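Long-range contacts in nsp9 (Porcine coronavirus HKU15, PDB 5YM6), which binds nucleic acid as a small coronavirus replicase protein, with an affinity that dimerization enhances: residues Cys5-Phe10 / Phe29-Thr34; Thr11-Ala16 / Glu23-Ser28; Thr15-Asn20 / Thr51-Thr56; Ala41-Lys46 / Val82-Ile87. All blocks are in the same frame, centred on the assembly; numbering follows the deposited sequence.

Contact 1 of 4, residues Cys5-Phe10 / Phe29-Thr34; sequences CLRNVF and FYVTRT
Val9 and Val31 form the covered side of this pairing: they face each other as a non-hydrogen-bonded antiparallel pair, CG2 of Val9 lying 4.2 Å from CG2 of Val31. The CG1 branch of Val9, anti to the backbone N (chi1 172°), reaches the ring edge of Phe29. Helix 92-105 closes over this side, with His101 against Val9 and Asn94 against Val31. The backbones are laced by four bonds, two each for Asn8-Thr32 and Phe10-Tyr30; the shortest, Thr32 N to Asn8 O, is 2.8 Å. Such two-bond rings alternating with a non-bonded pair mark antiparallel pairing, and since strands 8-18 and 23-33 follow each other directly, this is the distal part of a beta hairpin. The other face, with Asn8 and Phe10, is more exposed. There the Phe10 ring is nearly parallel to that of Tyr30 (16°) but slid until they scarcely overlap, centroids 5.4 Å apart, while CG2 of Thr32 meets the Phe10 edge, 3.7 Å from CD1. Beyond the bonded pairs, CD of Arg33 lies over one face of the Arg7 guanidinium. Arg7 NH1 and Arg33 NE, both donors, come within 3.3 Å without bonding, and Ile99 of the second subunit packs on Arg7.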
loop_
_atom_site.group_PDB
_atom_site.type_symbol
_atom_site.label_atom_id
_atom_site.label_comp_id
_atom_site.label_asym_id
_atom_site.label_seq_id
_atom_site.Cartn_x
_atom_site.Cartn_y
_atom_site.Cartn_z
ATOM N N CYS B 5 11.707 -6.106 -3.809
ATOM C CA CYS B 5 12.176 -5.531 -2.551
ATOM C C CYS B 5 10.998 -5.274 -1.625
ATOM O O CYS B 5 10.199 -4.363 -1.862
ATOM C CB CYS B 5 12.933 -4.225 -2.796
ATOM S SG CYS B 5 14.455 -4.394 -3.752
ATOM N N LEU B 6 10.877 -6.071 -0.572
ATOM C CA LEU B 6 9.772 -5.877 0.351
ATOM C C LEU B 6 9.943 -4.546 1.070
ATOM O O LEU B 6 11.057 -4.115 1.363
ATOM C CB LEU B 6 9.660 -7.036 1.345
ATOM C CG LEU B 6 8.963 -8.264 0.741
ATOM C CD1 LEU B 6 8.448 -9.224 1.809
ATOM C CD2 LEU B 6 7.827 -7.837 -0.194
ATOM N N ARG B 7 8.830 -3.870 1.295
ATOM C CA ARG B 7 8.856 -2.607 2.004
ATOM C C ARG B 7 8.176 -2.797 3.346
ATOM O O ARG B 7 7.263 -3.604 3.476
ATOM C CB ARG B 7 8.173 -1.515 1.181
ATOM C CG ARG B 7 8.909 -1.139 -0.095
ATOM C CD ARG B 7 7.987 -0.372 -1.020
ATOM N NE ARG B 7 8.687 0.297 -2.112
ATOM C CZ ARG B 7 9.078 -0.294 -3.237
ATOM N NH1 ARG B 7 9.704 0.420 -4.163
ATOM N NH2 ARG B 7 8.853 -1.588 -3.442
ATOM N N ASN B 8 8.629 -2.067 4.354
ATOM C CA ASN B 8 7.986 -2.134 5.646
ATOM C C ASN B 8 7.518 -0.756 6.066
ATOM O O ASN B 8 7.974 0.253 5.522
ATOM C CB ASN B 8 8.928 -2.712 6.704
ATOM C CG ASN B 8 9.088 -4.213 6.585
ATOM O OD1 ASN B 8 8.164 -4.918 6.179
ATOM N ND2 ASN B 8 10.265 -4.711 6.943
ATOM N N VAL B 9 6.588 -0.730 7.008
ATOM C CA VAL B 9 6.186 0.510 7.657
ATOM C C VAL B 9 6.575 0.452 9.139
ATOM O O VAL B 9 6.272 -0.521 9.831
ATOM C CB VAL B 9 4.656 0.767 7.531
ATOM C CG1 VAL B 9 4.237 1.961 8.375
ATOM C CG2 VAL B 9 4.249 0.965 6.072
ATOM N N PHE B 10 7.252 1.480 9.641
ATOM C CA PHE B 10 7.410 1.564 11.083
ATOM C C PHE B 10 7.081 2.980 11.514
ATOM O O PHE B 10 7.206 3.926 10.737
ATOM C CB PHE B 10 8.816 1.120 11.543
ATOM C CG PHE B 10 9.863 2.209 11.535
ATOM C CD1 PHE B 10 10.635 2.444 10.409
ATOM C CD2 PHE B 10 10.105 2.969 12.669
ATOM C CE1 PHE B 10 11.604 3.443 10.402
ATOM C CE2 PHE B 10 11.078 3.963 12.666
ATOM C CZ PHE B 10 11.822 4.200 11.534
ATOM N N PHE B 29 4.734 7.949 10.177
ATOM C CA PHE B 29 4.743 6.687 9.439
ATOM C C PHE B 29 5.845 6.731 8.399
ATOM O O PHE B 29 5.833 7.570 7.506
ATOM C CB PHE B 29 3.393 6.432 8.763
ATOM C CG PHE B 29 2.266 6.214 9.735
ATOM C CD1 PHE B 29 1.703 7.283 10.424
ATOM C CD2 PHE B 29 1.787 4.945 9.979
ATOM C CE1 PHE B 29 0.676 7.079 11.322
ATOM C CE2 PHE B 29 0.755 4.743 10.884
ATOM C CZ PHE B 29 0.210 5.802 11.548
ATOM N N TYR B 30 6.808 5.831 8.536
ATOM C CA TYR B 30 7.906 5.748 7.593
ATOM C C TYR B 30 7.762 4.493 6.739
ATOM O O TYR B 30 7.362 3.455 7.235
ATOM C CB TYR B 30 9.252 5.713 8.320
ATOM C CG TYR B 30 9.642 7.007 8.994
ATOM C CD1 TYR B 30 9.281 7.269 10.307
ATOM C CD2 TYR B 30 10.397 7.949 8.315
ATOM C CE1 TYR B 30 9.645 8.448 10.920
ATOM C CE2 TYR B 30 10.773 9.130 8.917
ATOM C CZ TYR B 30 10.396 9.369 10.223
ATOM O OH TYR B 30 10.766 10.543 10.816
ATOM N N VAL B 31 8.090 4.604 5.459
ATOM C CA VAL B 31 8.241 3.414 4.636
ATOM C C VAL B 31 9.732 3.156 4.486
ATOM O O VAL B 31 10.490 4.060 4.141
ATOM C CB VAL B 31 7.574 3.555 3.259
ATOM C CG1 VAL B 31 7.950 2.364 2.369
ATOM C CG2 VAL B 31 6.057 3.627 3.424
ATOM N N THR B 32 10.138 1.921 4.751
ATOM C CA THR B 32 11.524 1.521 4.577
ATOM C C THR B 32 11.666 0.603 3.373
ATOM O O THR B 32 10.784 -0.212 3.095
ATOM C CB THR B 32 12.075 0.779 5.808
ATOM O OG1 THR B 32 11.399 -0.477 5.948
ATOM C CG2 THR B 32 11.871 1.598 7.061
ATOM N N ARG B 33 12.796 0.740 2.692
ATOM C CA ARG B 33 13.143 -0.110 1.557
ATOM C C ARG B 33 14.639 -0.021 1.301
ATOM O O ARG B 33 15.195 1.075 1.228
ATOM C CB ARG B 33 12.371 0.302 0.306
ATOM C CG ARG B 33 12.590 -0.623 -0.882
ATOM C CD ARG B 33 12.475 0.131 -2.199
ATOM N NE ARG B 33 12.623 -0.763 -3.346
ATOM C CZ ARG B 33 13.789 -1.065 -3.911
ATOM N NH1 ARG B 33 13.832 -1.893 -4.949
ATOM N NH2 ARG B 33 14.915 -0.550 -3.433
ATOM N N THR B 34 15.282 -1.179 1.166
ATOM C CA THR B 34 16.711 -1.244 0.864
ATOM C C THR B 34 17.535 -0.438 1.874
ATOM O O THR B 34 18.408 0.339 1.492
ATOM C CB THR B 34 16.971 -0.751 -0.560
#

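Contact 2 of 4, residues Thr11-Ala16 / Glu23-Ser28; sequences TAQNTA and ESTVKS
Ala16 sets its methyl group against Val26, CB lying 3.7 Å from CG1, the valine branch that stands anti to the carbonyl carbon (chi1 -61°). The other branch, CG2, lies 3.4 Å from the backbone O of Asn14. Farther along the same face Ser28 OG lies 3.0 Å from Asn14 OD1; that hydroxyl proton has another possible acceptor, so the bond is not settled. The Asn14 amide is nevertheless fixed at both ends, since OD1 also bonds the hydroxyl of Tyr30 and ND2 bonds the carbonyl of Thr53. On the reverse face the contacts are looser: the extended Lys27 chain brings CE to 3.8 Å from CB of Thr11, and CG2 of Thr15 meets CB of Glu23 at the same separation. Six backbone bonds in three reciprocal pairs, Ala12-Ser28, Asn14-Val26 and Ala16-Ser24, form an antiparallel ladder; because only a short connection separates strand 8-18 from strand 23-33, the ladder belongs to a beta hairpin. The bond from Ser28 N to Ala12 O is 2.8 Å long. Within the sheet this ladder is central. Strand 49-55 flanks strand 8-18, with Leu49 touching Ala16, Ser24 and Val26, and strand 36-44 runs beside strand 23-33, where Ile42 packs on Val26.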
loop_
_atom_site.group_PDB
_atom_site.type_symbol
_atom_site.label_atom_id
_atom_site.label_comp_id
_atom_site.label_asym_id
_atom_site.label_seq_id
_atom_site.Cartn_x
_atom_site.Cartn_y
_atom_site.Cartn_z
ATOM N N THR B 11 6.648 3.104 12.756
ATOM C CA THR B 11 6.152 4.366 13.275
ATOM C C THR B 11 7.025 4.923 14.388
ATOM O O THR B 11 7.560 4.179 15.211
ATOM C CB THR B 11 4.714 4.207 13.792
ATOM O OG1 THR B 11 4.697 3.257 14.862
ATOM C CG2 THR B 11 3.804 3.714 12.681
ATOM N N ALA B 12 7.178 6.240 14.399
ATOM C CA ALA B 12 7.837 6.921 15.506
ATOM C C ALA B 12 7.154 8.261 15.745
ATOM O O ALA B 12 5.961 8.378 15.560
ATOM C CB ALA B 12 9.313 7.098 15.218
ATOM N N GLN B 13 7.897 9.276 16.166
ATOM C CA GLN B 13 7.271 10.558 16.445
ATOM C C GLN B 13 8.011 11.694 15.774
ATOM O O GLN B 13 9.225 11.670 15.661
ATOM C CB GLN B 13 7.204 10.813 17.954
ATOM C CG GLN B 13 6.266 9.854 18.694
ATOM C CD GLN B 13 6.410 9.923 20.209
ATOM O OE1 GLN B 13 7.415 9.472 20.775
ATOM N NE2 GLN B 13 5.390 10.465 20.878
ATOM N N ASN B 14 7.273 12.702 15.341
ATOM C CA ASN B 14 7.893 13.912 14.818
ATOM C C ASN B 14 7.211 15.135 15.427
ATOM O O ASN B 14 6.193 15.018 16.108
ATOM C CB ASN B 14 7.805 13.966 13.273
ATOM C CG ASN B 14 8.858 13.099 12.570
ATOM O OD1 ASN B 14 8.875 11.886 12.704
ATOM N ND2 ASN B 14 9.715 13.740 11.776
ATOM N N THR B 15 7.770 16.305 15.167
ATOM C CA THR B 15 7.156 17.549 15.589
ATOM C C THR B 15 6.525 18.208 14.376
ATOM O O THR B 15 7.176 18.361 13.340
ATOM C CB THR B 15 8.184 18.481 16.232
ATOM O OG1 THR B 15 8.741 17.829 17.383
ATOM C CG2 THR B 15 7.531 19.803 16.652
ATOM N N ALA B 16 5.255 18.570 14.500
ATOM C CA ALA B 16 4.541 19.241 13.434
ATOM C C ALA B 16 4.196 20.660 13.864
ATOM O O ALA B 16 4.210 20.993 15.055
ATOM C CB ALA B 16 3.275 18.462 13.066
ATOM N N GLU B 23 3.661 24.269 17.704
ATOM C CA GLU B 23 4.219 22.925 17.536
ATOM C C GLU B 23 3.555 21.859 18.387
ATOM O O GLU B 23 3.101 22.136 19.489
ATOM C CB GLU B 23 5.708 22.943 17.868
ATOM C CG GLU B 23 6.534 23.768 16.911
ATOM C CD GLU B 23 8.010 23.538 17.118
ATOM O OE1 GLU B 23 8.391 23.176 18.251
ATOM O OE2 GLU B 23 8.781 23.708 16.148
ATOM N N SER B 24 3.517 20.628 17.885
ATOM C CA SER B 24 3.012 19.519 18.677
ATOM C C SER B 24 3.626 18.219 18.183
ATOM O O SER B 24 4.081 18.137 17.047
ATOM C CB SER B 24 1.487 19.453 18.617
ATOM O OG SER B 24 1.041 19.255 17.297
ATOM N N THR B 25 3.659 17.214 19.052
ATOM C CA THR B 25 4.237 15.933 18.682
ATOM C C THR B 25 3.195 15.094 17.955
ATOM O O THR B 25 2.023 15.059 18.351
ATOM C CB THR B 25 4.778 15.171 19.921
ATOM O OG1 THR B 25 5.087 13.821 19.551
ATOM C CG2 THR B 25 3.748 15.121 20.990
ATOM N N VAL B 26 3.614 14.435 16.878
ATOM C CA VAL B 26 2.708 13.611 16.079
ATOM C C VAL B 26 3.281 12.208 15.859
ATOM O O VAL B 26 4.485 11.997 15.956
ATOM C CB VAL B 26 2.414 14.262 14.696
ATOM C CG1 VAL B 26 1.738 15.617 14.870
ATOM C CG2 VAL B 26 3.703 14.424 13.877
ATOM N N LYS B 27 2.406 11.250 15.576
ATOM C CA LYS B 27 2.823 9.908 15.205
ATOM C C LYS B 27 3.240 9.899 13.746
ATOM O O LYS B 27 2.481 10.352 12.885
ATOM C CB LYS B 27 1.697 8.911 15.434
ATOM C CG LYS B 27 2.012 7.509 14.966
ATOM C CD LYS B 27 0.941 6.538 15.452
ATOM C CE LYS B 27 1.316 5.094 15.198
ATOM N NZ LYS B 27 0.174 4.206 15.562
ATOM N N SER B 28 4.436 9.395 13.460
ATOM C CA SER B 28 4.937 9.416 12.088
ATOM C C SER B 28 5.019 8.029 11.476
ATOM O O SER B 28 5.362 7.061 12.153
ATOM C CB SER B 28 6.305 10.088 12.048
ATOM O OG SER B 28 7.175 9.467 12.988
#

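Contact 3 of 4, residues Thr15-Asn20 / Thr51-Thr56; sequences TAQDFN and TVTCLT
The carboxamide of Gln17 is the flat group here, and both of its polar ends address threonines of 51-56. In the amide plane, on a lone pair of OE1, sits Thr51 OG1, which donates a bond of 2.7 Å. The NE2 end makes two bent, weak bonds, one to Thr53 OG1 at 3.2 Å (120° at the hydrogen) and one back to Thr15 O. The bend at chi2 (77°) brings the amide alongside the two threonines, whose side chains the Gln17 side chain crosses at about a right angle. Beneath it the backbones are joined by three straight bonds: Gln17 and Thr51 exchange a reciprocal pair, and Thr53 N reaches Thr15 O at 3.0 Å. One water continues the ladder, donating to Thr53 O and accepting from Thr15 N at 2.8 Å. On the opposite face Ala16 and Val52 form a close non-hydrogen-bonded pair, their CA atoms 4.1 Å apart, and CG2 of Val52 touches Thr15 O. This joins strand 8-18 to strand 49-55 in antiparallel fashion. The chemistry implies that the in-plane Thr51 bond to OE1 and the weak NE2 bonds to Thr53 OG1 and Thr15 O together probably set which way the amide is turned.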
loop_
_atom_site.group_PDB
_atom_site.type_symbol
_atom_site.label_atom_id
_atom_site.label_comp_id
_atom_site.label_asym_id
_atom_site.label_seq_id
_atom_site.Cartn_x
_atom_site.Cartn_y
_atom_site.Cartn_z
ATOM N N THR B 15 7.770 16.305 15.167
ATOM C CA THR B 15 7.156 17.549 15.589
ATOM C C THR B 15 6.525 18.208 14.376
ATOM O O THR B 15 7.176 18.361 13.340
ATOM C CB THR B 15 8.184 18.481 16.232
ATOM O OG1 THR B 15 8.741 17.829 17.383
ATOM C CG2 THR B 15 7.531 19.803 16.652
ATOM N N ALA B 16 5.255 18.570 14.500
ATOM C CA ALA B 16 4.541 19.241 13.434
ATOM C C ALA B 16 4.196 20.660 13.864
ATOM O O ALA B 16 4.210 20.993 15.055
ATOM C CB ALA B 16 3.275 18.462 13.066
ATOM N N GLN B 17 3.872 21.488 12.879
ATOM C CA GLN B 17 3.586 22.893 13.092
ATOM C C GLN B 17 2.213 23.175 12.501
ATOM O O GLN B 17 1.913 22.704 11.395
ATOM C CB GLN B 17 4.662 23.764 12.421
ATOM C CG GLN B 17 6.091 23.564 12.952
ATOM C CD GLN B 17 6.787 22.292 12.450
ATOM O OE1 GLN B 17 6.794 21.982 11.242
ATOM N NE2 GLN B 17 7.395 21.562 13.377
ATOM N N ASP B 18 1.364 23.912 13.212
ATOM C CA ASP B 18 0.069 24.252 12.628
ATOM C C ASP B 18 0.125 25.613 11.937
ATOM O O ASP B 18 1.185 26.227 11.846
ATOM C CB ASP B 18 -1.057 24.205 13.679
ATOM C CG ASP B 18 -0.890 25.216 14.800
ATOM O OD1 ASP B 18 -0.228 26.256 14.608
ATOM O OD2 ASP B 18 -1.451 24.962 15.881
ATOM N N PHE B 19 -1.018 26.081 11.450
ATOM C CA PHE B 19 -1.036 27.312 10.679
ATOM C C PHE B 19 -0.686 28.521 11.546
ATOM O O PHE B 19 -0.216 29.540 11.036
ATOM C CB PHE B 19 -2.389 27.470 9.993
ATOM C CG PHE B 19 -2.543 26.585 8.774
ATOM C CD1 PHE B 19 -2.917 25.257 8.906
ATOM C CD2 PHE B 19 -2.289 27.077 7.507
ATOM C CE1 PHE B 19 -3.045 24.436 7.794
ATOM C CE2 PHE B 19 -2.414 26.265 6.389
ATOM C CZ PHE B 19 -2.793 24.941 6.533
ATOM N N ASN B 20 -0.866 28.380 12.857
ATOM C CA ASN B 20 -0.437 29.387 13.832
ATOM C C ASN B 20 1.067 29.413 14.074
ATOM O O ASN B 20 1.594 30.337 14.697
ATOM C CB ASN B 20 -1.118 29.147 15.176
ATOM C CG ASN B 20 -2.472 29.783 15.275
ATOM O OD1 ASN B 20 -3.262 29.760 14.332
ATOM N ND2 ASN B 20 -2.760 30.350 16.438
ATOM N N THR B 51 2.728 21.768 8.508
ATOM C CA THR B 51 4.039 21.245 8.145
ATOM C C THR B 51 4.532 20.249 9.173
ATOM O O THR B 51 4.016 20.179 10.292
ATOM C CB THR B 51 5.109 22.367 7.980
ATOM O OG1 THR B 51 5.335 23.035 9.232
ATOM C CG2 THR B 51 4.689 23.378 6.926
ATOM N N VAL B 52 5.534 19.475 8.783
ATOM C CA VAL B 52 6.168 18.557 9.716
ATOM C C VAL B 52 7.673 18.660 9.527
ATOM O O VAL B 52 8.169 18.824 8.409
ATOM C CB VAL B 52 5.674 17.115 9.534
ATOM C CG1 VAL B 52 5.988 16.596 8.118
ATOM C CG2 VAL B 52 6.279 16.206 10.590
ATOM N N THR B 53 8.391 18.631 10.636
ATOM C CA THR B 53 9.840 18.709 10.573
ATOM C C THR B 53 10.432 17.318 10.537
ATOM O O THR B 53 10.117 16.471 11.367
ATOM C CB THR B 53 10.410 19.491 11.759
ATOM O OG1 THR B 53 9.985 20.851 11.654
ATOM C CG2 THR B 53 11.928 19.439 11.742
ATOM N N CYS B 54 11.299 17.105 9.561
ATOM C CA CYS B 54 11.905 15.811 9.326
ATOM C C CYS B 54 13.415 15.937 9.482
ATOM O O CYS B 54 13.977 17.010 9.272
ATOM C CB CYS B 54 11.524 15.310 7.932
ATOM S SG CYS B 54 12.286 13.784 7.426
ATOM N N LEU B 55 14.067 14.860 9.889
ATOM C CA LEU B 55 15.523 14.847 9.894
ATOM C C LEU B 55 16.021 13.892 8.827
ATOM O O LEU B 55 15.761 12.689 8.890
ATOM C CB LEU B 55 16.070 14.474 11.270
ATOM C CG LEU B 55 16.312 15.677 12.184
ATOM C CD1 LEU B 55 15.028 16.460 12.492
ATOM C CD2 LEU B 55 16.975 15.216 13.471
ATOM N N THR B 56 16.727 14.452 7.844
ATOM C CA THR B 56 17.171 13.713 6.665
ATOM C C THR B 56 18.623 13.266 6.797
ATOM O O THR B 56 19.542 14.074 6.682
ATOM C CB THR B 56 16.991 14.566 5.415
HETATM O O HOH W 1 10.400 16.517 14.094
#

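Contact 4 of 4, residues Ala41-Lys46 / Val82-Ile87; sequences AITSTK and VYLYFI
Tyr85 OH donates a short bond of 2.6 Å to Lys46 O, tilted 33° from that carbonyl's plane, and itself accepts from the backbone N of Leu49. The phenol is thereby held between Lys46 of the turn after strand 36-44 and Leu49 at the start of strand 49-55, with Lys46 O at its ring edge. Within that turn a chi1 of 171° swings Ser44 OG away from its own N, and the hydroxyl oxygen takes the Lys46 N-H at 2.9 Å, an ST turn. Tyr83 presents its ring edge to the same turn, CE2 being 3.5 Å from Thr45 O. Along the strands, Ile42 pairs with Tyr85 and Ser44 with Tyr83 through two backbone bonds each, the mark of antiparallel neighbours. CG1 of Ile42 also rests on CB of Tyr85, at 3.8 Å. The other face is largely apolar: CD1 of Leu84 reaches CG2 of Thr43 at 3.7 Å and the methyl of Ala41 at 3.8 Å, while CD1 of Phe86 touches Ala41 CB at 3.7 Å. Helix 92-105 covers this face through Val98, Ile102 and Ile99, and Leu4 of the second subunit packs on Leu84. Strand 82-86, with Ala41 beside it, is one of the places where the sheet meets helix 92-105. The chemistry divides accordingly: on one face buried Tyr85 has its hydroxyl satisfied by backbone groups, and on the other apolar side chains, Phe86 among them, pack against the helix. Lys46 itself points away from strand 82-86, and its NZ forms a salt bridge with Asp18.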
loop_
_atom_site.group_PDB
_atom_site.type_symbol
_atom_site.label_atom_id
_atom_site.label_comp_id
_atom_site.label_asym_id
_atom_site.label_seq_id
_atom_site.Cartn_x
_atom_site.Cartn_y
_atom_site.Cartn_z
ATOM N N ALA B 41 3.648 9.757 6.099
ATOM C CA ALA B 41 2.431 10.304 6.706
ATOM C C ALA B 41 2.577 10.567 8.193
ATOM O O ALA B 41 3.461 10.006 8.853
ATOM C CB ALA B 41 1.250 9.350 6.461
ATOM N N ILE B 42 1.693 11.413 8.732
ATOM C CA ILE B 42 1.594 11.571 10.175
ATOM C C ILE B 42 0.135 11.473 10.578
ATOM O O ILE B 42 -0.751 11.721 9.754
ATOM C CB ILE B 42 2.175 12.904 10.647
ATOM C CG1 ILE B 42 1.402 14.078 10.036
ATOM C CG2 ILE B 42 3.665 12.974 10.285
ATOM C CD1 ILE B 42 1.668 15.403 10.709
ATOM N N THR B 43 -0.108 11.075 11.824
ATOM C CA THR B 43 -1.442 11.194 12.409
ATOM C C THR B 43 -1.411 12.005 13.694
ATOM O O THR B 43 -0.411 12.059 14.407
ATOM C CB THR B 43 -2.086 9.829 12.701
ATOM O OG1 THR B 43 -1.271 9.092 13.625
ATOM C CG2 THR B 43 -2.269 9.029 11.415
ATOM N N SER B 44 -2.530 12.665 13.961
ATOM C CA SER B 44 -2.642 13.613 15.058
ATOM C C SER B 44 -4.109 13.770 15.403
ATOM O O SER B 44 -4.955 13.531 14.560
ATOM C CB SER B 44 -2.062 14.968 14.657
ATOM O OG SER B 44 -2.342 15.946 15.637
ATOM N N THR B 45 -4.409 14.193 16.625
ATOM C CA THR B 45 -5.782 14.541 16.954
ATOM C C THR B 45 -6.090 15.974 16.502
ATOM O O THR B 45 -7.243 16.408 16.535
ATOM C CB THR B 45 -6.055 14.393 18.458
ATOM O OG1 THR B 45 -5.076 15.134 19.190
ATOM C CG2 THR B 45 -5.976 12.927 18.864
ATOM N N LYS B 46 -5.067 16.705 16.068
ATOM C CA LYS B 46 -5.259 18.088 15.608
ATOM C C LYS B 46 -5.627 18.099 14.128
ATOM O O LYS B 46 -5.031 17.353 13.337
ATOM C CB LYS B 46 -4.003 18.925 15.841
ATOM C CG LYS B 46 -3.614 19.129 17.306
ATOM C CD LYS B 46 -2.471 20.142 17.436
ATOM C CE LYS B 46 -2.854 21.488 16.818
ATOM N NZ LYS B 46 -1.748 22.500 16.746
ATOM N N VAL B 82 -9.158 10.724 14.663
ATOM C CA VAL B 82 -7.757 10.931 14.308
ATOM C C VAL B 82 -7.686 11.580 12.929
ATOM O O VAL B 82 -8.574 11.364 12.114
ATOM C CB VAL B 82 -6.983 9.582 14.290
ATOM C CG1 VAL B 82 -5.496 9.815 14.192
ATOM C CG2 VAL B 82 -7.315 8.765 15.536
ATOM N N TYR B 83 -6.646 12.369 12.657
ATOM C CA TYR B 83 -6.446 12.889 11.302
ATOM C C TYR B 83 -5.157 12.384 10.690
ATOM O O TYR B 83 -4.101 12.477 11.298
ATOM C CB TYR B 83 -6.446 14.411 11.299
ATOM C CG TYR B 83 -7.747 14.960 11.810
ATOM C CD1 TYR B 83 -8.850 15.094 10.970
ATOM C CD2 TYR B 83 -7.886 15.304 13.141
ATOM C CE1 TYR B 83 -10.055 15.582 11.459
ATOM C CE2 TYR B 83 -9.068 15.790 13.631
ATOM C CZ TYR B 83 -10.149 15.925 12.792
ATOM O OH TYR B 83 -11.331 16.413 13.317
ATOM N N LEU B 84 -5.266 11.846 9.487
ATOM C CA LEU B 84 -4.127 11.339 8.738
ATOM C C LEU B 84 -3.709 12.387 7.719
ATOM O O LEU B 84 -4.555 12.900 6.959
ATOM C CB LEU B 84 -4.488 10.019 8.036
ATOM C CG LEU B 84 -3.485 9.447 7.024
ATOM C CD1 LEU B 84 -2.277 8.894 7.728
ATOM C CD2 LEU B 84 -4.131 8.349 6.164
ATOM N N TYR B 85 -2.423 12.727 7.714
ATOM C CA TYR B 85 -1.887 13.684 6.753
ATOM C C TYR B 85 -0.778 13.017 5.975
ATOM O O TYR B 85 0.193 12.556 6.583
ATOM C CB TYR B 85 -1.277 14.911 7.423
ATOM C CG TYR B 85 -2.135 15.749 8.338
ATOM C CD1 TYR B 85 -2.426 15.328 9.631
ATOM C CD2 TYR B 85 -2.571 17.004 7.937
ATOM C CE1 TYR B 85 -3.179 16.123 10.485
ATOM C CE2 TYR B 85 -3.309 17.805 8.792
ATOM C CZ TYR B 85 -3.611 17.354 10.058
ATOM O OH TYR B 85 -4.346 18.149 10.904
ATOM N N PHE B 86 -0.896 12.973 4.649
ATOM C CA PHE B 86 0.217 12.525 3.836
ATOM C C PHE B 86 1.164 13.681 3.591
ATOM O O PHE B 86 0.753 14.841 3.527
ATOM C CB PHE B 86 -0.258 11.942 2.507
ATOM C CG PHE B 86 -0.859 10.586 2.645
ATOM C CD1 PHE B 86 -0.061 9.504 2.955
ATOM C CD2 PHE B 86 -2.218 10.401 2.502
ATOM C CE1 PHE B 86 -0.602 8.245 3.100
ATOM C CE2 PHE B 86 -2.766 9.142 2.638
ATOM C CZ PHE B 86 -1.952 8.070 2.940
ATOM N N ILE B 87 2.443 13.355 3.484
ATOM C CA ILE B 87 3.455 14.357 3.171
ATOM C C ILE B 87 3.292 14.724 1.687
ATOM O O ILE B 87 3.028 13.852 0.861
ATOM C CB ILE B 87 4.878 13.831 3.480
ATOM C CG1 ILE B 87 5.249 14.120 4.949
ATOM C CG2 ILE B 87 5.920 14.505 2.597
ATOM C CD1 ILE B 87 4.350 13.477 5.964
#

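In the fold
From the N terminus, strand 8-18 enters contact 1, then contact 2, and its last residues enter contact 3. Contacts 1 and 2 zip the same hairpin with strand 23-33, the loop of contact 2 lying within that of contact 1. Contact 3 closes a longer loop, bringing strand 49-55 to the other edge of strand 8-18, and so crosses contact 1. Contact 4 opens after contacts 1 and 2 have closed and crosses contact 3; it adds strand 82-86 beyond strand 36-44, which bonds to strand 23-33 through Phe29-Ala41 and Lys27-Thr43. The Asp18-Lys46 salt bridge and packing of Val52 on Ile42 tie contact 3 to contact 4 across the curled sheet.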